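Local coordinates for protein TetR family transcriptional regulator (Streptomyces coelicolor, PDB 6SRN) that probably represses transcription by binding operator DNA as a TetR-family dimer and binds a furan-type signalling hormone in its ligand domain, at residues A[163-177]-A[202-214]. Residues are numbered along the deposited sequence; the frame is centred on the assembly and turned at random.
Sequences QLRAGVDPAAAARSL and QELRELMFFALRA
Leu212 spreads its two methyls over Val168, Ala173 and Leu177 in the last helix pair of the TetR-type ligand-binding domain, where helix 197-212 runs antiparallel to helix 170-192 and the axes of their short stretches 202-212 and 170-177 approach to 11.7 Å. The branch divides its work: Leu212 CD2 sits 3.7 Å from Ala173 CB and touches Val168 CG1 as the side chains of Val168 and Leu212 cross near a right angle, while Leu212 CD1 meets Leu177 CD1 tip to tip at 4.0 Å. Leu164 lies alongside and completes this buried, close-packed part. Further along, Leu177 and Met208 run alongside in opposite senses; bends at chi2 and chi3 of Met208 (-81° and -65°) fold Met208 CE back to 3.9 Å from Leu177 CD2, which also meets the Phe209 ring obliquely. The Leu177 side chain is about 7 Å from the bound furan ligand, so the packing lies close behind the pocket without lining it.

The other end is polar and more open. There the C-terminal tail pairs with the loop before helix 170-192 in a single beta bridge: Ala214 N donates to Gln163 O and Arg165 N to Leu212 O, both from above the carbonyl planes. A water donates to Gln163 O and to the terminal carboxylate of exposed Ala214. Arg165, bent at chi3 (60°), brings its guanidinium edge onto the last turn of the helix, with Val168 CG2 over one face. Its NH1 forms a salt bridge with Glu206 of the second subunit, whose Phe210 makes a cation-pi contact, so the same side chain also serves the dimer interface. Ala211 O takes both bonds of the guanidinium's NE/NH2 edge, near its plane, 2.8 Å from Arg165 NE and 2.9 Å from Arg165 NH2, the two nitrogens straddling the carbonyl plane.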
loop_
_atom_site.group_PDB
_atom_site.type_symbol
_atom_site.label_atom_id
_atom_site.label_comp_id
_atom_site.label_asym_id
_atom_site.label_seq_id
_atom_site.Cartn_x
_atom_site.Cartn_y
_atom_site.Cartn_z
ATOM N N GLN A 163 10.390 8.818 -26.071
ATOM C CA GLN A 163 11.165 8.152 -25.040
ATOM C C GLN A 163 10.422 6.958 -24.446
ATOM O O GLN A 163 11.007 6.018 -23.882
ATOM C CB GLN A 163 11.475 9.213 -23.966
ATOM C CG GLN A 163 12.432 8.755 -22.909
ATOM C CD GLN A 163 12.938 9.888 -22.028
ATOM O OE1 GLN A 163 12.235 10.860 -21.706
ATOM N NE2 GLN A 163 14.182 9.760 -21.637
ATOM N N LEU A 164 9.102 7.019 -24.547
ATOM C CA LEU A 164 8.220 6.076 -23.867
ATOM C C LEU A 164 7.843 5.003 -24.888
ATOM O O LEU A 164 7.558 5.309 -26.063
ATOM C CB LEU A 164 7.020 6.847 -23.333
ATOM C CG LEU A 164 6.246 6.456 -22.101
ATOM C CD1 LEU A 164 7.163 6.542 -20.888
ATOM C CD2 LEU A 164 5.056 7.373 -21.943
ATOM N N ARG A 165 7.901 3.733 -24.504
ATOM C CA ARG A 165 7.516 2.620 -25.378
ATOM C C ARG A 165 6.131 2.826 -26.022
ATOM O O ARG A 165 5.188 3.315 -25.384
ATOM C CB ARG A 165 7.583 1.252 -24.649
ATOM C CG ARG A 165 7.006 0.043 -25.389
ATOM C CD ARG A 165 7.328 -1.290 -24.709
ATOM N NE ARG A 165 6.784 -1.343 -23.349
ATOM C CZ ARG A 165 5.622 -1.888 -22.977
ATOM N NH1 ARG A 165 4.777 -2.466 -23.821
ATOM N NH2 ARG A 165 5.264 -1.839 -21.713
ATOM N N ALA A 166 6.041 2.435 -27.293
ATOM C CA ALA A 166 4.831 2.600 -28.075
ATOM C C ALA A 166 3.674 1.914 -27.407
ATOM O O ALA A 166 3.768 0.758 -26.954
ATOM C CB ALA A 166 5.011 2.056 -29.488
ATOM N N GLY A 167 2.577 2.659 -27.325
ATOM C CA GLY A 167 1.347 2.148 -26.780
ATOM C C GLY A 167 1.172 2.418 -25.300
ATOM O O GLY A 167 0.068 2.261 -24.782
ATOM N N VAL A 168 2.256 2.797 -24.603
ATOM C CA VAL A 168 2.143 3.119 -23.187
ATOM C C VAL A 168 1.419 4.449 -23.002
ATOM O O VAL A 168 1.795 5.458 -23.591
ATOM C CB VAL A 168 3.534 3.117 -22.518
ATOM C CG1 VAL A 168 3.437 3.557 -21.062
ATOM C CG2 VAL A 168 4.140 1.718 -22.619
ATOM N N ASP A 169 0.338 4.441 -22.248
ATOM C CA ASP A 169 -0.415 5.653 -21.967
ATOM C C ASP A 169 0.217 6.370 -20.792
ATOM O O ASP A 169 0.364 5.769 -19.698
ATOM C CB ASP A 169 -1.849 5.332 -21.615
ATOM C CG ASP A 169 -2.628 6.579 -21.330
ATOM O OD1 ASP A 169 -2.826 7.388 -22.273
ATOM O OD2 ASP A 169 -3.016 6.779 -20.189
ATOM N N PRO A 170 0.588 7.651 -20.947
ATOM C CA PRO A 170 1.182 8.400 -19.825
ATOM C C PRO A 170 0.355 8.419 -18.530
ATOM O O PRO A 170 0.960 8.318 -17.434
ATOM C CB PRO A 170 1.350 9.817 -20.369
ATOM C CG PRO A 170 1.415 9.623 -21.807
ATOM C CD PRO A 170 0.614 8.438 -22.192
ATOM N N ALA A 171 -0.981 8.563 -18.622
ATOM C CA ALA A 171 -1.815 8.633 -17.420
ATOM C C ALA A 171 -1.775 7.277 -16.723
ATOM O O ALA A 171 -1.673 7.183 -15.492
ATOM C CB ALA A 171 -3.233 8.990 -17.795
ATOM N N ALA A 172 -1.795 6.210 -17.509
ATOM C CA ALA A 172 -1.721 4.879 -16.947
ATOM C C ALA A 172 -0.380 4.603 -16.307
ATOM O O ALA A 172 -0.326 4.004 -15.247
ATOM C CB ALA A 172 -2.015 3.865 -18.002
ATOM N N ALA A 173 0.689 5.043 -16.935
ATOM C CA ALA A 173 2.032 4.908 -16.390
ATOM C C ALA A 173 2.177 5.674 -15.079
ATOM O O ALA A 173 2.802 5.167 -14.147
ATOM C CB ALA A 173 3.058 5.357 -17.399
ATOM N N ALA A 174 1.583 6.847 -14.987
ATOM C CA ALA A 174 1.669 7.649 -13.789
ATOM C C ALA A 174 0.930 6.889 -12.681
ATOM O O ALA A 174 1.427 6.776 -11.577
ATOM C CB ALA A 174 1.038 9.012 -14.000
ATOM N N ARG A 175 -0.296 6.448 -12.942
ATOM C CA ARG A 175 -1.002 5.670 -11.930
ATOM C C ARG A 175 -0.243 4.444 -11.468
ATOM O O ARG A 175 -0.175 4.151 -10.266
ATOM C CB ARG A 175 -2.369 5.226 -12.430
ATOM C CG ARG A 175 -3.406 6.328 -12.549
ATOM C CD ARG A 175 -4.744 5.766 -12.971
ATOM N NE ARG A 175 -4.800 5.165 -14.303
ATOM C CZ ARG A 175 -5.175 5.810 -15.414
ATOM N NH1 ARG A 175 -5.420 7.121 -15.400
ATOM N NH2 ARG A 175 -5.232 5.142 -16.528
ATOM N N SER A 176 0.302 3.698 -12.411
ATOM C CA SER A 176 1.017 2.439 -12.107
ATOM C C SER A 176 2.246 2.725 -11.244
ATOM O O SER A 176 2.574 1.996 -10.303
ATOM C CB SER A 176 1.402 1.694 -13.362
ATOM O OG SER A 176 0.231 1.273 -14.107
ATOM N N LEU A 177 2.985 3.740 -11.635
ATOM C CA LEU A 177 4.192 4.117 -10.889
ATOM C C LEU A 177 3.877 4.536 -9.451
ATOM O O LEU A 177 4.510 4.127 -8.463
ATOM C CB LEU A 177 4.946 5.235 -11.572
ATOM C CG LEU A 177 5.834 4.786 -12.732
ATOM C CD1 LEU A 177 6.206 6.034 -13.546
ATOM C CD2 LEU A 177 7.053 3.991 -12.302
ATOM N N GLN A 202 14.953 -0.182 -5.957
ATOM C CA GLN A 202 15.809 -0.509 -7.098
ATOM C C GLN A 202 15.305 -1.686 -7.874
ATOM O O GLN A 202 15.227 -1.645 -9.094
ATOM C CB GLN A 202 17.232 -0.754 -6.650
ATOM C CG GLN A 202 18.206 -1.138 -7.777
ATOM C CD GLN A 202 18.037 -0.270 -9.033
ATOM O OE1 GLN A 202 18.073 0.959 -8.959
ATOM N NE2 GLN A 202 17.882 -0.918 -10.214
ATOM N N GLU A 203 14.926 -2.753 -7.174
ATOM C CA GLU A 203 14.567 -3.960 -7.914
ATOM C C GLU A 203 13.226 -3.807 -8.632
ATOM O O GLU A 203 13.022 -4.386 -9.675
ATOM C CB GLU A 203 14.611 -5.175 -6.993
ATOM C CG GLU A 203 13.569 -5.236 -5.920
ATOM C CD GLU A 203 13.895 -6.181 -4.765
ATOM O OE1 GLU A 203 15.038 -6.743 -4.587
ATOM O OE2 GLU A 203 12.951 -6.354 -3.974
ATOM N N LEU A 204 12.303 -3.064 -8.058
ATOM C CA LEU A 204 11.006 -2.842 -8.687
ATOM C C LEU A 204 11.128 -1.784 -9.814
ATOM O O LEU A 204 10.559 -1.991 -10.888
ATOM C CB LEU A 204 10.009 -2.341 -7.612
ATOM C CG LEU A 204 8.665 -1.800 -8.113
ATOM C CD1 LEU A 204 7.921 -2.848 -8.886
ATOM C CD2 LEU A 204 7.843 -1.303 -6.910
ATOM N N ARG A 205 11.815 -0.685 -9.562
ATOM C CA ARG A 205 12.083 0.385 -10.545
ATOM C C ARG A 205 12.756 -0.197 -11.782
ATOM O O ARG A 205 12.420 0.171 -12.937
ATOM C CB ARG A 205 12.982 1.364 -9.833
ATOM C CG ARG A 205 13.564 2.573 -10.455
ATOM C CD ARG A 205 14.670 2.875 -9.452
ATOM N NE ARG A 205 15.969 2.655 -10.030
ATOM C CZ ARG A 205 16.443 3.383 -11.025
ATOM N NH1 ARG A 205 15.705 4.361 -11.564
ATOM N NH2 ARG A 205 17.648 3.146 -11.481
ATOM N N GLU A 206 13.667 -1.143 -11.596
ATOM C CA GLU A 206 14.334 -1.728 -12.768
ATOM C C GLU A 206 13.309 -2.358 -13.717
ATOM O O GLU A 206 13.371 -2.174 -14.964
ATOM C CB GLU A 206 15.428 -2.718 -12.340
ATOM C CG GLU A 206 16.335 -3.151 -13.498
ATOM C CD GLU A 206 15.772 -4.224 -14.410
ATOM O OE1 GLU A 206 14.892 -5.042 -14.028
ATOM O OE2 GLU A 206 16.283 -4.296 -15.576
ATOM N N LEU A 207 12.350 -3.066 -13.157
ATOM C CA LEU A 207 11.299 -3.640 -13.991
ATOM C C LEU A 207 10.404 -2.561 -14.610
ATOM O O LEU A 207 10.121 -2.575 -15.805
ATOM C CB LEU A 207 10.413 -4.557 -13.156
ATOM C CG LEU A 207 11.067 -5.746 -12.470
ATOM C CD1 LEU A 207 10.044 -6.467 -11.603
ATOM C CD2 LEU A 207 11.666 -6.693 -13.482
ATOM N N MET A 208 9.950 -1.611 -13.802
ATOM C CA MET A 208 8.994 -0.623 -14.305
ATOM C C MET A 208 9.616 0.208 -15.387
ATOM O O MET A 208 8.971 0.434 -16.400
ATOM C CB MET A 208 8.508 0.265 -13.174
ATOM C CG MET A 208 7.885 -0.600 -12.112
ATOM S SD MET A 208 6.221 -1.066 -12.515
ATOM C CE MET A 208 5.263 0.486 -12.515
ATOM N N PHE A 209 10.834 0.691 -15.184
ATOM C CA PHE A 209 11.447 1.548 -16.203
ATOM C C PHE A 209 11.924 0.767 -17.421
ATOM O O PHE A 209 11.885 1.317 -18.513
ATOM C CB PHE A 209 12.500 2.456 -15.600
ATOM C CG PHE A 209 11.896 3.570 -14.834
ATOM C CD1 PHE A 209 11.484 4.750 -15.456
ATOM C CD2 PHE A 209 11.615 3.389 -13.497
ATOM C CE1 PHE A 209 10.846 5.749 -14.717
ATOM C CE2 PHE A 209 11.010 4.393 -12.778
ATOM C CZ PHE A 209 10.602 5.544 -13.383
ATOM N N PHE A 210 12.240 -0.509 -17.261
ATOM C CA PHE A 210 12.521 -1.370 -18.427
ATOM C C PHE A 210 11.290 -1.422 -19.328
ATOM O O PHE A 210 11.403 -1.333 -20.584
ATOM C CB PHE A 210 12.925 -2.770 -18.024
ATOM C CG PHE A 210 13.223 -3.651 -19.193
ATOM C CD1 PHE A 210 12.213 -4.376 -19.820
ATOM C CD2 PHE A 210 14.506 -3.732 -19.663
ATOM C CE1 PHE A 210 12.498 -5.182 -20.912
ATOM C CE2 PHE A 210 14.805 -4.525 -20.750
ATOM C CZ PHE A 210 13.795 -5.232 -21.384
ATOM N N ALA A 211 10.123 -1.489 -18.691
ATOM C CA ALA A 211 8.842 -1.546 -19.408
ATOM C C ALA A 211 8.380 -0.206 -19.978
ATOM O O ALA A 211 7.547 -0.180 -20.887
ATOM C CB ALA A 211 7.798 -2.124 -18.498
ATOM N N LEU A 212 8.862 0.916 -19.440
ATOM C CA LEU A 212 8.457 2.240 -19.892
ATOM C C LEU A 212 9.345 2.757 -21.006
ATOM O O LEU A 212 8.900 3.527 -21.834
ATOM C CB LEU A 212 8.455 3.275 -18.767
ATOM C CG LEU A 212 7.368 2.998 -17.729
ATOM C CD1 LEU A 212 7.650 3.858 -16.526
ATOM C CD2 LEU A 212 5.982 3.277 -18.257
ATOM N N ARG A 213 10.621 2.425 -20.971
ATOM C CA ARG A 213 11.552 2.995 -21.977
ATOM C C ARG A 213 11.388 2.425 -23.374
ATOM O O ARG A 213 11.370 1.204 -23.595
ATOM C CB ARG A 213 12.987 2.726 -21.586
ATOM C CG ARG A 213 13.483 3.521 -20.429
ATOM C CD ARG A 213 14.997 3.361 -20.362
ATOM N NE ARG A 213 15.386 1.990 -20.669
ATOM C CZ ARG A 213 15.535 1.021 -19.769
ATOM N NH1 ARG A 213 15.339 1.250 -18.447
ATOM N NH2 ARG A 213 15.894 -0.184 -20.209
ATOM N N ALA A 214 11.312 3.316 -24.347
ATOM C CA ALA A 214 11.425 2.909 -25.721
ATOM C C ALA A 214 12.830 2.349 -25.922
ATOM O O ALA A 214 13.821 2.917 -25.405
ATOM C CB ALA A 214 11.192 4.102 -26.636
ATOM O OXT ALA A 214 12.963 1.317 -26.566
HETATM O O HOH W 1 13.726 5.599 -23.657
#